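Local coordinates for protein LST4 (Kluyveromyces lactis, PDB 4ZY8) that is probably involved in amino-acid uptake and in protein trafficking from the Golgi to the plasma membrane, this chain being its longin domain, at residues R12-Q17 / N48-Y53; D69-V74 / D105-L110; V80-I85 / E112-I117; E125-K130 / A153-T158. All coordinates share one frame; numbering follows the deposited sequence. Where two conformers were deposited one is given.

Contact 1 (R12-Q17 / N48-Y53)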
loop_
_atom_site.group_PDB
_atom_site.type_symbol
_atom_site.label_atom_id
_atom_site.label_comp_id
_atom_site.label_asym_id
_atom_site.label_seq_id
_atom_site.Cartn_x
_atom_site.Cartn_y
_atom_site.Cartn_z
ATOM N N ARG A 12 -2.154 9.621 -1.878
ATOM C CA ARG A 12 -0.751 9.402 -1.601
ATOM C C ARG A 12 -0.482 7.900 -1.532
ATOM O O ARG A 12 -1.095 7.182 -0.738
ATOM C CB ARG A 12 -0.351 10.095 -0.297
ATOM C CG ARG A 12 1.106 9.912 0.095
ATOM C CD ARG A 12 1.424 10.633 1.413
ATOM N NE ARG A 12 2.827 10.456 1.795
ATOM C CZ ARG A 12 3.344 10.845 2.959
ATOM N NH1 ARG A 12 2.573 11.421 3.868
ATOM N NH2 ARG A 12 4.630 10.646 3.219
ATOM N N LEU A 13 0.444 7.434 -2.361
ATOM C CA LEU A 13 0.769 6.016 -2.412
ATOM C C LEU A 13 2.127 5.770 -1.765
ATOM O O LEU A 13 3.138 6.345 -2.187
ATOM C CB LEU A 13 0.779 5.522 -3.868
ATOM C CG LEU A 13 1.246 4.086 -4.130
ATOM C CD1 LEU A 13 0.267 3.058 -3.513
ATOM C CD2 LEU A 13 1.457 3.814 -5.618
ATOM N N ILE A 14 2.171 4.941 -0.749
ATOM C CA ILE A 14 3.405 4.524 -0.149
ATOM C C ILE A 14 3.660 3.039 -0.288
ATOM O O ILE A 14 2.874 2.262 0.129
ATOM C CB ILE A 14 3.406 4.867 1.328
ATOM C CG1 ILE A 14 3.137 6.329 1.497
ATOM C CG2 ILE A 14 4.730 4.554 1.950
ATOM C CD1 ILE A 14 1.918 6.571 2.325
ATOM N N ILE A 15 4.785 2.660 -0.864
ATOM C CA ILE A 15 5.204 1.268 -0.852
ATOM C C ILE A 15 6.349 1.203 0.142
ATOM O O ILE A 15 7.328 1.927 -0.001
ATOM C CB ILE A 15 5.641 0.778 -2.243
ATOM C CG1 ILE A 15 4.489 0.924 -3.246
ATOM C CG2 ILE A 15 6.135 -0.666 -2.176
ATOM C CD1 ILE A 15 4.905 0.620 -4.675
ATOM N N SER A 16 6.216 0.361 1.163
ATOM C CA SER A 16 7.255 0.253 2.180
ATOM C C SER A 16 7.442 -1.189 2.590
ATOM O O SER A 16 6.591 -2.046 2.280
ATOM C CB SER A 16 6.913 1.109 3.399
ATOM O OG SER A 16 5.642 0.776 3.951
ATOM N N GLN A 17 8.547 -1.465 3.287
ATOM C CA GLN A 17 8.772 -2.809 3.830
ATOM C C GLN A 17 9.583 -2.882 5.140
ATOM O O GLN A 17 10.330 -1.955 5.460
ATOM C CB GLN A 17 9.434 -3.663 2.747
ATOM C CG GLN A 17 10.822 -3.244 2.372
ATOM C CD GLN A 17 11.479 -4.222 1.413
ATOM O OE1 GLN A 17 11.931 -3.837 0.337
ATOM N NE2 GLN A 17 11.558 -5.489 1.811
ATOM N N ASN A 48 6.617 9.213 9.997
ATOM C CA ASN A 48 6.732 8.385 11.184
ATOM C C ASN A 48 5.394 7.983 11.753
ATOM O O ASN A 48 5.269 6.971 12.391
ATOM C CB ASN A 48 7.537 9.101 12.245
ATOM C CG ASN A 48 9.011 8.894 12.085
ATOM O OD1 ASN A 48 9.484 7.781 12.007
ATOM N ND2 ASN A 48 9.744 9.977 12.037
ATOM N N GLU A 49 4.398 8.807 11.526
ATOM C CA GLU A 49 3.043 8.506 11.956
ATOM C C GLU A 49 2.478 7.431 11.028
ATOM O O GLU A 49 1.742 6.552 11.472
ATOM C CB GLU A 49 2.177 9.765 11.962
ATOM C CG GLU A 49 0.735 9.548 12.389
ATOM C CD GLU A 49 -0.050 10.853 12.426
ATOM O OE1 GLU A 49 0.592 11.923 12.386
ATOM O OE2 GLU A 49 -1.300 10.811 12.496
ATOM N N LEU A 50 2.830 7.497 9.744
ATOM C CA LEU A 50 2.351 6.494 8.790
ATOM C C LEU A 50 2.949 5.119 9.034
ATOM O O LEU A 50 2.212 4.144 9.019
ATOM C CB LEU A 50 2.618 6.944 7.353
ATOM C CG LEU A 50 1.615 8.021 6.932
ATOM C CD1 LEU A 50 1.942 8.579 5.582
ATOM C CD2 LEU A 50 0.204 7.447 6.915
ATOM N N LYS A 51 4.257 5.039 9.302
ATOM C CA LYS A 51 4.908 3.756 9.607
ATOM C C LYS A 51 4.179 3.040 10.726
ATOM O O LYS A 51 4.055 1.817 10.728
ATOM C CB LYS A 51 6.374 3.949 10.018
ATOM C CG LYS A 51 7.281 4.528 8.939
ATOM C CD LYS A 51 7.923 3.441 8.101
ATOM C CE LYS A 51 9.082 4.001 7.286
ATOM N NZ LYS A 51 9.804 5.052 8.054
ATOM N N ASP A 52 3.692 3.826 11.677
ATOM C CA ASP A 52 2.975 3.308 12.831
ATOM C C ASP A 52 1.571 2.815 12.430
ATOM O O ASP A 52 1.140 1.748 12.856
ATOM C CB ASP A 52 2.922 4.381 13.924
ATOM C CG ASP A 52 2.313 3.872 15.215
ATOM O OD1 ASP A 52 2.895 2.940 15.809
ATOM O OD2 ASP A 52 1.298 4.444 15.670
ATOM N N TYR A 53 0.871 3.576 11.595
ATOM C CA TYR A 53 -0.430 3.130 11.095
ATOM C C TYR A 53 -0.323 1.902 10.194
ATOM O O TYR A 53 -1.187 1.036 10.216
ATOM C CB TYR A 53 -1.132 4.253 10.335
ATOM C CG TYR A 53 -1.641 5.384 11.196
ATOM C CD1 TYR A 53 -2.060 5.157 12.496
ATOM C CD2 TYR A 53 -1.721 6.673 10.701
ATOM C CE1 TYR A 53 -2.541 6.187 13.281
ATOM C CE2 TYR A 53 -2.194 7.707 11.476
ATOM C CZ TYR A 53 -2.607 7.461 12.763
ATOM O OH TYR A 53 -3.085 8.498 13.535
#

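Contact 2 (D69-V74 / D105-L110)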
loop_
_atom_site.group_PDB
_atom_site.type_symbol
_atom_site.label_atom_id
_atom_site.label_comp_id
_atom_site.label_asym_id
_atom_site.label_seq_id
_atom_site.Cartn_x
_atom_site.Cartn_y
_atom_site.Cartn_z
ATOM N N ASP A 69 -5.605 -6.912 4.400
ATOM C CA ASP A 69 -6.040 -5.579 4.053
ATOM C C ASP A 69 -6.595 -4.873 5.268
ATOM O O ASP A 69 -7.357 -5.453 6.012
ATOM C CB ASP A 69 -7.135 -5.647 3.009
ATOM C CG ASP A 69 -6.642 -6.027 1.656
ATOM O OD1 ASP A 69 -5.719 -5.417 1.154
ATOM O OD2 ASP A 69 -7.193 -6.941 1.082
ATOM N N LYS A 70 -6.230 -3.618 5.451
ATOM C CA LYS A 70 -6.673 -2.835 6.586
ATOM C C LYS A 70 -7.129 -1.477 6.089
ATOM O O LYS A 70 -6.507 -0.897 5.198
ATOM C CB LYS A 70 -5.544 -2.686 7.619
ATOM N N ILE A 71 -8.230 -0.991 6.649
ATOM C CA ILE A 71 -8.680 0.371 6.414
ATOM C C ILE A 71 -8.754 1.108 7.748
ATOM O O ILE A 71 -9.435 0.657 8.675
ATOM C CB ILE A 71 -10.042 0.412 5.731
ATOM C CG1 ILE A 71 -10.036 -0.445 4.462
ATOM C CG2 ILE A 71 -10.415 1.847 5.405
ATOM C CD1 ILE A 71 -11.333 -0.349 3.674
ATOM N N LYS A 72 -8.049 2.230 7.838
ATOM C CA LYS A 72 -8.006 3.039 9.060
ATOM C C LYS A 72 -8.344 4.502 8.781
ATOM O O LYS A 72 -8.034 5.025 7.709
ATOM C CB LYS A 72 -6.630 2.942 9.720
ATOM N N VAL A 73 -8.951 5.184 9.746
ATOM C CA VAL A 73 -9.265 6.600 9.569
ATOM C C VAL A 73 -8.309 7.489 10.361
ATOM O O VAL A 73 -8.275 7.423 11.591
ATOM C CB VAL A 73 -10.712 6.913 9.993
ATOM C CG1 VAL A 73 -10.976 8.409 9.909
ATOM C CG2 VAL A 73 -11.697 6.141 9.128
ATOM N N VAL A 74 -7.533 8.320 9.666
ATOM C CA VAL A 74 -6.614 9.203 10.355
ATOM C C VAL A 74 -7.433 10.460 10.635
ATOM O O VAL A 74 -7.588 11.308 9.758
ATOM C CB VAL A 74 -5.353 9.526 9.519
ATOM C CG1 VAL A 74 -4.377 10.351 10.343
ATOM C CG2 VAL A 74 -4.681 8.241 9.053
ATOM N N ASP A 105 -13.917 11.060 2.793
ATOM C CA ASP A 105 -15.229 10.963 2.196
ATOM C C ASP A 105 -15.310 10.080 0.972
ATOM O O ASP A 105 -16.342 9.965 0.369
ATOM C CB ASP A 105 -15.832 12.328 1.926
ATOM C CG ASP A 105 -14.997 13.168 1.061
ATOM O OD1 ASP A 105 -14.099 12.649 0.409
ATOM O OD2 ASP A 105 -15.247 14.373 1.024
ATOM N N VAL A 106 -14.195 9.464 0.636
ATOM C CA VAL A 106 -14.129 8.395 -0.345
ATOM C C VAL A 106 -14.514 7.032 0.264
ATOM O O VAL A 106 -14.791 6.066 -0.466
ATOM C CB VAL A 106 -12.688 8.346 -0.962
ATOM C CG1 VAL A 106 -12.518 7.216 -1.961
ATOM C CG2 VAL A 106 -12.356 9.671 -1.638
ATOM N N LEU A 107 -14.544 6.954 1.596
ATOM C CA LEU A 107 -14.782 5.673 2.281
ATOM C C LEU A 107 -16.036 4.932 1.793
ATOM O O LEU A 107 -15.990 3.716 1.621
ATOM C CB LEU A 107 -14.826 5.859 3.819
ATOM C CG LEU A 107 -14.914 4.536 4.615
ATOM C CD1 LEU A 107 -13.727 3.585 4.369
ATOM C CD2 LEU A 107 -15.117 4.752 6.127
ATOM N N PRO A 108 -17.166 5.644 1.562
ATOM C CA PRO A 108 -18.317 4.889 1.030
ATOM C C PRO A 108 -18.061 4.202 -0.330
ATOM O O PRO A 108 -18.480 3.066 -0.549
ATOM C CB PRO A 108 -19.399 5.970 0.860
ATOM C CG PRO A 108 -19.014 7.056 1.777
ATOM C CD PRO A 108 -17.519 7.052 1.837
ATOM N N VAL A 109 -17.379 4.888 -1.235
ATOM C CA VAL A 109 -17.086 4.322 -2.554
ATOM C C VAL A 109 -16.015 3.228 -2.458
ATOM O O VAL A 109 -16.112 2.169 -3.081
ATOM C CB VAL A 109 -16.624 5.422 -3.527
ATOM C CG1 VAL A 109 -16.331 4.827 -4.889
ATOM C CG2 VAL A 109 -17.712 6.491 -3.653
ATOM N N LEU A 110 -14.997 3.502 -1.653
ATOM C CA LEU A 110 -13.946 2.549 -1.400
ATOM C C LEU A 110 -14.542 1.239 -0.893
ATOM O O LEU A 110 -14.133 0.174 -1.327
ATOM C CB LEU A 110 -12.933 3.118 -0.402
ATOM C CG LEU A 110 -11.786 2.185 -0.040
ATOM C CD1 LEU A 110 -10.930 1.877 -1.273
ATOM C CD2 LEU A 110 -10.937 2.761 1.090
#

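Contact 3 (V80-I85 / E112-I117)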
loop_
_atom_site.group_PDB
_atom_site.type_symbol
_atom_site.label_atom_id
_atom_site.label_comp_id
_atom_site.label_asym_id
_atom_site.label_seq_id
_atom_site.Cartn_x
_atom_site.Cartn_y
_atom_site.Cartn_z
ATOM N N VAL A 80 -8.471 8.682 4.905
ATOM C CA VAL A 80 -8.587 7.249 5.095
ATOM C C VAL A 80 -7.358 6.579 4.493
ATOM O O VAL A 80 -6.915 6.961 3.420
ATOM C CB VAL A 80 -9.898 6.713 4.462
ATOM C CG1 VAL A 80 -9.693 5.370 3.834
ATOM C CG2 VAL A 80 -10.994 6.668 5.507
ATOM N N LEU A 81 -6.781 5.627 5.220
ATOM C CA LEU A 81 -5.598 4.905 4.769
ATOM C C LEU A 81 -5.939 3.441 4.528
ATOM O O LEU A 81 -6.390 2.764 5.455
ATOM C CB LEU A 81 -4.465 5.039 5.804
ATOM C CG LEU A 81 -3.130 4.320 5.576
ATOM C CD1 LEU A 81 -2.347 4.974 4.450
ATOM C CD2 LEU A 81 -2.281 4.314 6.856
ATOM N N PHE A 82 -5.782 2.952 3.295
ATOM C CA PHE A 82 -5.977 1.524 3.081
ATOM C C PHE A 82 -4.678 0.844 2.664
ATOM O O PHE A 82 -3.937 1.334 1.815
ATOM C CB PHE A 82 -7.124 1.233 2.091
ATOM C CG PHE A 82 -6.960 1.816 0.693
ATOM C CD1 PHE A 82 -6.521 1.021 -0.357
ATOM C CD2 PHE A 82 -7.319 3.125 0.417
ATOM C CE1 PHE A 82 -6.411 1.531 -1.658
ATOM C CE2 PHE A 82 -7.219 3.651 -0.881
ATOM C CZ PHE A 82 -6.767 2.846 -1.916
ATOM N N THR A 83 -4.414 -0.283 3.310
ATOM C CA THR A 83 -3.128 -0.961 3.223
ATOM C C THR A 83 -3.252 -2.443 2.890
ATOM O O THR A 83 -3.961 -3.177 3.566
ATOM C CB THR A 83 -2.356 -0.850 4.574
ATOM O OG1 THR A 83 -2.054 0.515 4.844
ATOM C CG2 THR A 83 -1.043 -1.647 4.528
ATOM N N ARG A 84 -2.526 -2.877 1.872
ATOM C CA ARG A 84 -2.309 -4.295 1.614
ATOM C C ARG A 84 -0.952 -4.670 2.180
ATOM O O ARG A 84 0.069 -4.114 1.768
ATOM C CB ARG A 84 -2.361 -4.589 0.112
ATOM C CG ARG A 84 -1.726 -5.925 -0.339
ATOM C CD ARG A 84 -2.508 -7.160 0.139
ATOM N NE ARG A 84 -3.935 -7.108 -0.233
ATOM C CZ ARG A 84 -4.487 -7.673 -1.305
ATOM N NH1 ARG A 84 -3.751 -8.360 -2.179
ATOM N NH2 ARG A 84 -5.797 -7.545 -1.497
ATOM N N ILE A 85 -0.913 -5.623 3.102
ATOM C CA ILE A 85 0.369 -6.002 3.669
ATOM C C ILE A 85 0.538 -7.511 3.449
ATOM O O ILE A 85 -0.414 -8.259 3.564
ATOM C CB ILE A 85 0.461 -5.569 5.161
ATOM C CG1 ILE A 85 1.868 -5.718 5.721
ATOM C CG2 ILE A 85 -0.593 -6.249 6.031
ATOM C CD1 ILE A 85 2.055 -4.896 6.981
ATOM N N GLU A 112 -17.793 0.307 -1.208
ATOM C CA GLU A 112 -18.691 -0.211 -2.250
ATOM C C GLU A 112 -17.940 -0.942 -3.362
ATOM O O GLU A 112 -18.405 -1.953 -3.877
ATOM C CB GLU A 112 -19.500 0.926 -2.884
ATOM C CG GLU A 112 -20.711 1.360 -2.087
ATOM C CD GLU A 112 -21.250 2.696 -2.560
ATOM O OE1 GLU A 112 -20.649 3.276 -3.501
ATOM O OE2 GLU A 112 -22.258 3.170 -1.980
ATOM N N CYS A 113 -16.774 -0.423 -3.724
ATOM C CA CYS A 113 -15.989 -0.971 -4.828
ATOM C C CYS A 113 -14.903 -1.932 -4.363
ATOM O O CYS A 113 -14.090 -2.358 -5.172
ATOM C CB CYS A 113 -15.323 0.165 -5.634
ATOM S SG CYS A 113 -16.467 1.148 -6.670
ATOM N N TRP A 114 -14.884 -2.274 -3.073
ATOM C CA TRP A 114 -13.757 -3.039 -2.511
ATOM C C TRP A 114 -13.402 -4.321 -3.277
ATOM O O TRP A 114 -12.221 -4.637 -3.416
ATOM C CB TRP A 114 -13.998 -3.410 -1.037
ATOM C CG TRP A 114 -12.763 -4.055 -0.486
ATOM C CD1 TRP A 114 -12.588 -5.371 -0.178
ATOM C CD2 TRP A 114 -11.502 -3.416 -0.262
ATOM N NE1 TRP A 114 -11.301 -5.587 0.253
ATOM C CE2 TRP A 114 -10.613 -4.401 0.210
ATOM C CE3 TRP A 114 -11.037 -2.103 -0.411
ATOM C CZ2 TRP A 114 -9.289 -4.117 0.545
ATOM C CZ3 TRP A 114 -9.721 -1.822 -0.074
ATOM C CH2 TRP A 114 -8.864 -2.830 0.399
ATOM N N PRO A 115 -14.404 -5.093 -3.751
ATOM C CA PRO A 115 -13.979 -6.285 -4.505
ATOM C C PRO A 115 -13.135 -5.926 -5.737
ATOM O O PRO A 115 -12.287 -6.709 -6.136
ATOM C CB PRO A 115 -15.301 -6.927 -4.932
ATOM C CG PRO A 115 -16.286 -6.438 -3.928
ATOM C CD PRO A 115 -15.868 -5.037 -3.611
ATOM N N HIS A 116 -13.388 -4.776 -6.348
ATOM C CA HIS A 116 -12.545 -4.343 -7.467
ATOM C C HIS A 116 -11.152 -3.941 -6.988
ATOM O O HIS A 116 -10.161 -4.387 -7.535
ATOM C CB HIS A 116 -13.180 -3.176 -8.219
ATOM C CG HIS A 116 -14.438 -3.545 -8.960
ATOM N ND1 HIS A 116 -15.698 -3.277 -8.451
ATOM C CD2 HIS A 116 -14.625 -4.119 -10.158
ATOM C CE1 HIS A 116 -16.604 -3.698 -9.322
ATOM N NE2 HIS A 116 -15.986 -4.204 -10.369
ATOM N N ILE A 117 -11.103 -3.126 -5.948
ATOM C CA ILE A 117 -9.842 -2.606 -5.432
ATOM C C ILE A 117 -8.957 -3.759 -4.949
ATOM O O ILE A 117 -7.800 -3.849 -5.327
ATOM C CB ILE A 117 -10.062 -1.622 -4.265
ATOM C CG1 ILE A 117 -11.082 -0.525 -4.638
ATOM C CG2 ILE A 117 -8.724 -1.063 -3.754
ATOM C CD1 ILE A 117 -10.811 0.149 -5.929
#

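Contact 4 (E125-K130 / A153-T158)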
loop_
_atom_site.group_PDB
_atom_site.type_symbol
_atom_site.label_atom_id
_atom_site.label_comp_id
_atom_site.label_asym_id
_atom_site.label_seq_id
_atom_site.Cartn_x
_atom_site.Cartn_y
_atom_site.Cartn_z
ATOM N N GLU A 125 0.457 -6.792 -5.611
ATOM C CA GLU A 125 1.192 -7.737 -4.777
ATOM C C GLU A 125 1.957 -8.747 -5.647
ATOM O O GLU A 125 3.137 -8.958 -5.414
ATOM C CB GLU A 125 0.247 -8.454 -3.792
ATOM C CG GLU A 125 0.902 -9.572 -2.991
ATOM C CD GLU A 125 -0.087 -10.288 -2.058
ATOM O OE1 GLU A 125 -1.043 -9.644 -1.579
ATOM O OE2 GLU A 125 0.089 -11.504 -1.822
ATOM N N ASN A 126 1.309 -9.353 -6.650
ATOM C CA ASN A 126 2.014 -10.254 -7.588
ATOM C C ASN A 126 3.214 -9.597 -8.262
ATOM O O ASN A 126 4.229 -10.242 -8.517
ATOM C CB ASN A 126 1.112 -10.726 -8.760
ATOM C CG ASN A 126 -0.018 -11.634 -8.315
ATOM O OD1 ASN A 126 0.056 -12.262 -7.257
ATOM N ND2 ASN A 126 -1.051 -11.754 -9.164
ATOM N N THR A 127 3.065 -8.318 -8.598
ATOM C CA THR A 127 4.098 -7.610 -9.359
ATOM C C THR A 127 5.379 -7.408 -8.531
ATOM O O THR A 127 6.504 -7.664 -8.999
ATOM C CB THR A 127 3.558 -6.263 -9.863
ATOM O OG1 THR A 127 2.487 -6.503 -10.787
ATOM C CG2 THR A 127 4.662 -5.463 -10.586
ATOM N N LEU A 128 5.195 -6.957 -7.305
ATOM C CA LEU A 128 6.317 -6.732 -6.397
ATOM C C LEU A 128 6.992 -8.066 -6.024
ATOM O O LEU A 128 8.215 -8.138 -5.899
ATOM C CB LEU A 128 5.853 -5.989 -5.156
ATOM C CG LEU A 128 5.340 -4.560 -5.391
ATOM C CD1 LEU A 128 4.914 -3.891 -4.087
ATOM C CD2 LEU A 128 6.342 -3.675 -6.153
ATOM N N LEU A 129 6.193 -9.123 -5.852
ATOM C CA LEU A 129 6.761 -10.440 -5.550
ATOM C C LEU A 129 7.606 -10.977 -6.697
ATOM O O LEU A 129 8.641 -11.591 -6.471
ATOM C CB LEU A 129 5.654 -11.453 -5.204
ATOM C CG LEU A 129 4.974 -11.200 -3.855
ATOM C CD1 LEU A 129 3.814 -12.189 -3.614
ATOM C CD2 LEU A 129 6.022 -11.274 -2.733
ATOM N N LYS A 130 7.185 -10.718 -7.926
ATOM C CA LYS A 130 7.956 -11.136 -9.093
ATOM C C LYS A 130 9.296 -10.415 -9.199
ATOM O O LYS A 130 10.269 -10.987 -9.709
ATOM C CB LYS A 130 7.142 -10.945 -10.374
ATOM C CG LYS A 130 6.091 -12.022 -10.558
ATOM C CD LYS A 130 6.752 -13.323 -11.001
ATOM C CE LYS A 130 5.733 -14.428 -11.210
ATOM N NZ LYS A 130 6.392 -15.773 -11.176
ATOM N N ALA A 153 6.969 0.942 -10.935
ATOM C CA ALA A 153 6.221 1.859 -11.775
ATOM C C ALA A 153 4.863 1.262 -12.171
ATOM O O ALA A 153 3.865 1.988 -12.247
ATOM C CB ALA A 153 7.012 2.216 -13.022
ATOM N N ALA A 154 4.823 -0.044 -12.434
ATOM C CA ALA A 154 3.568 -0.703 -12.799
ATOM C C ALA A 154 2.530 -0.580 -11.668
ATOM O O ALA A 154 1.336 -0.395 -11.935
ATOM C CB ALA A 154 3.808 -2.173 -13.139
ATOM N N VAL A 155 2.980 -0.700 -10.417
ATOM C CA VAL A 155 2.078 -0.526 -9.275
ATOM C C VAL A 155 1.519 0.905 -9.191
ATOM O O VAL A 155 0.317 1.110 -8.954
ATOM C CB VAL A 155 2.755 -0.897 -7.961
ATOM C CG1 VAL A 155 1.828 -0.552 -6.778
ATOM C CG2 VAL A 155 3.088 -2.416 -7.971
ATOM N N LEU A 156 2.390 1.891 -9.370
ATOM C CA LEU A 156 1.947 3.289 -9.384
ATOM C C LEU A 156 0.914 3.492 -10.485
ATOM O O LEU A 156 -0.097 4.174 -10.304
ATOM C CB LEU A 156 3.148 4.241 -9.588
ATOM C CG LEU A 156 2.861 5.741 -9.722
ATOM C CD1 LEU A 156 2.037 6.275 -8.544
ATOM C CD2 LEU A 156 4.204 6.524 -9.849
ATOM N N GLN A 157 1.174 2.912 -11.622
ATOM C CA GLN A 157 0.294 3.059 -12.731
ATOM C C GLN A 157 -1.064 2.404 -12.515
ATOM O O GLN A 157 -2.058 2.925 -12.886
ATOM C CB GLN A 157 0.942 2.586 -13.993
ATOM C CG GLN A 157 0.178 2.979 -15.216
ATOM C CD GLN A 157 0.800 2.457 -16.481
ATOM O OE1 GLN A 157 1.989 2.600 -16.693
ATOM N NE2 GLN A 157 0.005 1.850 -17.312
ATOM N N THR A 158 -1.081 1.275 -11.855
ATOM C CA THR A 158 -2.352 0.637 -11.489
ATOM C C THR A 158 -3.186 1.528 -10.568
ATOM O O THR A 158 -4.411 1.562 -10.686
ATOM C CB THR A 158 -2.111 -0.760 -10.844
ATOM O OG1 THR A 158 -1.726 -1.660 -11.887
ATOM C CG2 THR A 158 -3.388 -1.317 -10.240
#

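Contact 1 (R12-Q17 / N48-Y53)
Leu50 packs on Arg12 and Ile14 in a buried, side-chain-only contact between helix 47-55 and one face of strand 12-17, with no hydrogen bond passing between the two segments. The backbones stay well apart, the CA atoms of Ile14 and Leu50 lying 9.2 Å from each other, and a single methyl, CD1 of Leu50, reaches both partners. It settles over one face of the Arg12 guanidinium, displaced toward its rim, with 3.4 Å between CD1 of Leu50 and NH1 of Arg12. The extended arginine chain (chi1 179°) carries the guanidinium out from the strand to the helix, where it meets the leucine coming the other way. Its charged end is satisfied elsewhere: NH1 gives a hydrogen bond to the carbonyl oxygen of Ile45 and NH2 forms a salt bridge with Asp33, which fixes the flat group while its face offers an apolar methyl a seat. This is the longin arrangement of an antiparallel sheet with one helix on one side and two on the other, and helix 47-55 is the lone one. On the same methyl, CD1 of Ile14 closes to 3.8 Å from CD1 of Leu50, the two side chains slanting across each other. Ile14 and Leu50 are branched aliphatics that fill the space between helix and sheet; Leu13 and Ile15, alternating with Arg12 and Ile14, face the other side and helix 150-166.

Contact 2 (D69-V74 / D105-L110)
Ile71 meets Leu107 and Leu110 without any flat group taking part: neither ring nor amide nor carboxylate offers a face or an edge across this contact, which is made wholly of methyls. The isoleucine divides its two branches between two leucines. Its short branch, CG2, lies 3.9 Å from CD1 of Leu107, and these two side chains slant past one another. Its long branch goes further, to where CD1 of Ile71 stands 4.1 Å from CD2 of Leu110 in a tip-to-tip approach. Two torsions of Ile71 underlie the split: chi1 at -53° sends CG1 and CG2 different ways, CG1 beside the backbone N and CG2 beside the carbonyl carbon, and the extended chi2 (-175°) carries CD1 on to Leu110. Both leucines have CG anti to the backbone N, and their three-residue spacing puts them on the same side of the turn of helix. A beta-branched residue suits the extended strand, while leucines suit the helix, where their longer stems bridge a CA separation of 9.1 Å between Ile71 and Leu107. Burial grades across the contact, Ile71 being exposed and Leu110 buried. Strand 68-74 is an outermost strand of the longin sheet, and the short helix 107-112 leans against its margin; Leu110 continues inward to Val80 and Phe82 of strand 79-87 and to Ile117 of helix 114-134.

Contact 3 (V80-I85 / E112-I117)
Phe82 points toward the start of helix 114-134, where Trp114 and Ile117 meet neighbouring atoms, CD1 and CE1, of its ring. The indole of Trp114 comes edge-on: its CZ3 lies 4.3 Å from CD1 of Phe82, and that phenyl atom sits close to the indole plane. Taken from the phenyl ring the approach is oblique, and the pair is apolar packing. Ile117 crosses Phe82 at about a right angle, its short branch CG2 coming to 4.1 Å from CE1 of Phe82. The phenylalanine holds CG in the crowded position between backbone N and carbonyl carbon (chi1 60°), a setting that strands tolerate better than helices. Trp114 starts from a CB that does not point at the strand, and its long, flat side chain carries the far edge of the indole over to it. The long reach of a phenylalanine suits a strand whose nearest CA, that of Phe82, is still 10.2 Å from the CA of Ile117. Cys113 occupies the N-cap position before helix 114-134, and its carbonyl oxygen accepts a bond from Ile117 N at 3.2 Å, within the first turn. Strand 79-87 lies between strands 68-74 and 95-103, where Phe82 also touches Cys100; Leu110 of helix 107-112 flanks both Phe82 and Ile117, and Trp114 reaches over to Asp69 on strand 68-74.

Contact 4 (E125-K130 / A153-T158)
Leu128 can be followed outward from its CB, which is still 5.3 Å from CG2 of Val155. The next carbon closes the gap: with CG beside the backbone N (chi1 -65°), the branch point of Leu128 comes to 4.0 Å from CG2 of Val155. At the tip the branches part. CD2 is the closer of them to the valine, 3.9 Å from CG2 of Val155, while CD1 is turned to Ile15 of strand 12-17. The leucine and valine side chains cross at about a right angle, so one valine methyl rests beside the fork of the leucine. One residue earlier, Thr127 adds its methyl, CG2, at 4.3 Å from CB of Ala154, and the same methyl faces Val155. Threonine suits this partly exposed border because its methyl can pack while OG1 is hydrogen-bonded back to the carbonyl oxygen of Gln123 in its own helix. Alanine, with only CB to offer, lets the helices come close beside Thr127, and leucine and valine fill the inner side. The two short helical segments run antiparallel, at 172°, with their axes 9.6 Å apart at closest, a common separation for helices packed through aliphatic side chains. Helices 114-134 and 150-166 are the pair on one side of the longin sheet; Leu128 and Val155 both rest on strand 12-17, and Cys124 of helix 114-134 also touches Val155.

How the contacts relate
Contacts 1 and 3 are buried, whereas contacts 2 and 4 are partly open to solvent, at an edge strand and between two outer helices. Contacts 1, 2 and 3 each set a helix on the sheet; contact 4 alone joins helix to helix. Contact 1 is on the side of helix 47-55, while helices 107-112, 114-134 and 150-166 share the other. Contacts 2 and 3 are close neighbours, about 7 Å between centres, on adjacent strands and consecutive helices, and contacts 3 and 4 share helix 114-134. All are apolar across their segments, yet contact 1 includes a charged group, contact 3 aromatics, and contacts 2 and 4 mostly methyls. Arg84 bridges contacts 2, 3 and 4 through salt bridges to Asp69 and Glu125.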